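Side-chain contact in exported protein (Bacteroides fragilis, PDB 4I17), which is of unknown function but, as an exported protein built of tetratricopeptide repeats, probably serves as a scaffold for binding other proteins: residues T44-G49 with N72-N77. Sequence-based numbering, arbitrary orientation.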
ATOM      1  N   THR A  44      -2.611  -8.494 -25.963  1.00 18.62           N
ATOM      2  CA  THR A  44      -1.210  -8.414 -26.358  1.00 17.68           C
ATOM      3  C   THR A  44      -0.540  -7.269 -25.618  1.00 21.13           C
ATOM      4  O   THR A  44       0.586  -7.440 -25.189  1.00 18.41           O
ATOM      5  CB  THR A  44      -1.089  -8.282 -27.868  1.00 26.35           C
ATOM      6  OG1 THR A  44      -1.621  -9.483 -28.430  1.00 24.42           O
ATOM      7  CG2 THR A  44       0.356  -8.116 -28.320  1.00 23.25           C
ATOM      8  N   ALA A  45      -1.227  -6.119 -25.430  1.00 19.59           N
ATOM      9  CA  ALA A  45      -0.613  -5.015 -24.664  1.00 19.76           C
ATOM     10  C   ALA A  45      -0.231  -5.451 -23.237  1.00 20.33           C
ATOM     11  O   ALA A  45       0.862  -5.117 -22.784  1.00 17.25           O
ATOM     12  CB  ALA A  45      -1.548  -3.827 -24.603  1.00 21.67           C
ATOM     13  N   TYR A  46      -1.112  -6.198 -22.544  1.00 16.66           N
ATOM     14  CA  TYR A  46      -0.828  -6.685 -21.210  1.00 15.83           C
ATOM     15  C   TYR A  46       0.419  -7.615 -21.275  1.00 20.41           C
ATOM     16  O   TYR A  46       1.357  -7.449 -20.496  1.00 19.59           O
ATOM     17  CB  TYR A  46      -2.065  -7.395 -20.594  1.00 17.23           C
ATOM     18  CG  TYR A  46      -1.716  -7.997 -19.246  1.00 19.55           C
ATOM     19  CD1 TYR A  46      -1.677  -7.205 -18.099  1.00 21.88           C
ATOM     20  CD2 TYR A  46      -1.272  -9.312 -19.144  1.00 21.10           C
ATOM     21  CE1 TYR A  46      -1.228  -7.712 -16.886  1.00 22.71           C
ATOM     22  CE2 TYR A  46      -0.824  -9.832 -17.934  1.00 21.82           C
ATOM     23  CZ  TYR A  46      -0.792  -9.020 -16.810  1.00 26.87           C
ATOM     24  OH  TYR A  46      -0.357  -9.506 -15.607  1.00 25.70           O
ATOM     25  N   ASN A  47       0.427  -8.579 -22.221  1.00 15.99           N
ATOM     26  CA  ASN A  47       1.568  -9.496 -22.334  1.00 16.98           C
ATOM     27  C   ASN A  47       2.850  -8.734 -22.616  1.00 18.98           C
ATOM     28  O   ASN A  47       3.896  -9.080 -22.078  1.00 19.57           O
ATOM     29  CB  ASN A  47       1.322 -10.510 -23.458  1.00 18.75           C
ATOM     30  CG  ASN A  47       0.349 -11.585 -23.059  1.00 30.62           C
ATOM     31  OD1 ASN A  47       0.133 -11.875 -21.870  1.00 26.52           O
ATOM     32  ND2 ASN A  47      -0.222 -12.231 -24.044  1.00 33.13           N
ATOM     33  N   CYS A  48       2.758  -7.689 -23.461  1.00 16.40           N
ATOM     34  CA  CYS A  48       3.912  -6.862 -23.847  1.00 17.91           C
ATOM     35  C   CYS A  48       4.459  -6.132 -22.619  1.00 21.28           C
ATOM     36  O   CYS A  48       5.677  -6.102 -22.427  1.00 20.12           O
ATOM     37  CB  CYS A  48       3.528  -5.891 -24.959  1.00 20.11           C
ATOM     38  SG  CYS A  48       4.942  -5.097 -25.775  1.00 24.84           S
ATOM     39  N   GLY A  49       3.567  -5.621 -21.756  1.00 17.39           N
ATOM     40  CA  GLY A  49       3.968  -4.951 -20.505  1.00 16.74           C
ATOM     41  C   GLY A  49       4.743  -5.872 -19.585  1.00 18.88           C
ATOM     42  O   GLY A  49       5.781  -5.475 -19.031  1.00 17.63           O
ATOM     43  N   ASN A  72      -9.886  -1.089 -20.507  1.00 22.70           N
ATOM     44  CA  ASN A  72     -10.637  -1.752 -19.411  1.00 21.64           C
ATOM     45  C   ASN A  72     -10.392  -3.242 -19.418  1.00 24.28           C
ATOM     46  O   ASN A  72     -11.314  -4.020 -19.182  1.00 25.32           O
ATOM     47  CB  ASN A  72     -12.167  -1.508 -19.567  1.00 23.85           C
ATOM     48  CG  ASN A  72     -12.566  -0.091 -19.834  1.00 38.75           C
ATOM     49  OD1 ASN A  72     -13.077   0.252 -20.909  1.00 36.09           O
ATOM     50  ND2 ASN A  72     -12.313   0.755 -18.881  1.00 25.65           N
ATOM     51  N   TYR A  73      -9.165  -3.645 -19.745  1.00 20.02           N
ATOM     52  CA  TYR A  73      -8.833  -5.057 -19.842  1.00 20.57           C
ATOM     53  C   TYR A  73      -8.036  -5.509 -18.635  1.00 24.11           C
ATOM     54  O   TYR A  73      -6.996  -4.907 -18.345  1.00 21.31           O
ATOM     55  CB  TYR A  73      -8.001  -5.327 -21.125  1.00 21.56           C
ATOM     56  CG  TYR A  73      -7.488  -6.750 -21.173  1.00 24.48           C
ATOM     57  CD1 TYR A  73      -8.364  -7.822 -21.343  1.00 27.28           C
ATOM     58  CD2 TYR A  73      -6.139  -7.033 -20.983  1.00 23.45           C
ATOM     59  CE1 TYR A  73      -7.912  -9.138 -21.293  1.00 27.71           C
ATOM     60  CE2 TYR A  73      -5.671  -8.343 -20.969  1.00 24.58           C
ATOM     61  CZ  TYR A  73      -6.567  -9.393 -21.094  1.00 29.76           C
ATOM     62  OH  TYR A  73      -6.111 -10.688 -21.079  1.00 28.67           O
ATOM     63  N   ASN A  74      -8.455  -6.631 -17.997  1.00 22.36           N
ATOM     64  CA  ASN A  74      -7.662  -7.263 -16.926  1.00 21.64           C
ATOM     65  C   ASN A  74      -7.148  -6.200 -15.944  1.00 24.26           C
ATOM     66  O   ASN A  74      -5.950  -6.126 -15.656  1.00 21.91           O
ATOM     67  CB  ASN A  74      -6.467  -7.954 -17.631  1.00 20.94           C
ATOM     68  CG  ASN A  74      -5.789  -9.058 -16.886  1.00 34.02           C
ATOM     69  OD1 ASN A  74      -6.261  -9.511 -15.855  1.00 29.64           O
ATOM     70  ND2 ASN A  74      -4.641  -9.499 -17.396  1.00 28.49           N
ATOM     71  N   LEU A  75      -8.053  -5.324 -15.514  1.00 21.23           N
ATOM     72  CA  LEU A  75      -7.714  -4.120 -14.770  1.00 23.59           C
ATOM     73  C   LEU A  75      -6.914  -4.311 -13.520  1.00 27.10           C
ATOM     74  O   LEU A  75      -5.957  -3.570 -13.346  1.00 27.75           O
ATOM     75  CB  LEU A  75      -8.956  -3.308 -14.449  1.00 24.88           C
ATOM     76  CG  LEU A  75      -9.494  -2.546 -15.634  1.00 29.43           C
ATOM     77  CD1 LEU A  75     -10.782  -1.838 -15.264  1.00 31.47           C
ATOM     78  CD2 LEU A  75      -8.468  -1.536 -16.147  1.00 30.25           C
ATOM     79  N   ALA A  76      -7.264  -5.255 -12.652  1.00 22.53           N
ATOM     80  CA  ALA A  76      -6.460  -5.411 -11.432  1.00 23.18           C
ATOM     81  C   ALA A  76      -5.020  -5.803 -11.775  1.00 24.31           C
ATOM     82  O   ALA A  76      -4.077  -5.217 -11.239  1.00 22.95           O
ATOM     83  CB  ALA A  76      -7.077  -6.447 -10.515  1.00 25.00           C
ATOM     84  N   ASN A  77      -4.850  -6.738 -12.697  1.00 21.43           N
ATOM     85  CA  ASN A  77      -3.510  -7.155 -13.103  1.00 20.40           C
ATOM     86  C   ASN A  77      -2.754  -6.043 -13.822  1.00 22.48           C
ATOM     87  O   ASN A  77      -1.540  -5.932 -13.635  1.00 21.90           O
ATOM     88  CB  ASN A  77      -3.597  -8.389 -13.988  1.00 24.00           C
ATOM     89  CG  ASN A  77      -3.902  -9.619 -13.172  1.00 38.45           C
ATOM     90  OD1 ASN A  77      -3.449  -9.766 -12.037  1.00 38.18           O
ATOM     91  ND2 ASN A  77      -4.739 -10.485 -13.699  1.00 33.81           N
TER
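Tyr46 reaches from helix 42-54 to the start of helix 75-88, where Asn74, Asn77 and Tyr73 each meet a different part of its side chain. Asn74 ND2 lies 3.6 Å above the ring plane and over its centre, 3.8 to 3.9 Å from all six ring atoms of Tyr46. Because ND2 is the amide atom over the centre, the group approaches nitrogen first; ring and amide planes 57° apart show that it is tilted rather than lying flat on the face. At the ring edge, Asn77 O is in plane and 3.7 Å from Tyr46 CE1, while Asn77 CB sits 3.8 Å from Tyr46 OH. The third neighbour works at the root of the side chain: Tyr46 CB abuts the edge of the Tyr73 ring, 3.7 Å from CE2.

Two features position these groups. With CG of Tyr46 anti to the backbone N (chi1 175°), the side chain carries its ring toward residues 74-77. On the other segment, Asn77 ND2 donates to Asn74 OD1 at 2.8 Å with an N-H...O angle of 152°, which is consistent with the nitrogen end of Asn74 being turned to the ring. Asn74 CB in turn packs over one face of Tyr73, toward its rim.

Farther out, the Tyr46 ring also meets Phe65 of helix 58-70, and Tyr73 touches Ser42 and Val43. Asn72, at positive phi, is the C' residue of the Schellman motif ending helix 58-70, and the short turn after it leads into helix 75-88. The contact thus joins alternate helices of the tetratricopeptide array at its surface. No hydrogen bond crosses between the segments; cohesion comes from van der Waals packing and probably a weak N-H...pi attraction from Asn74 ND2.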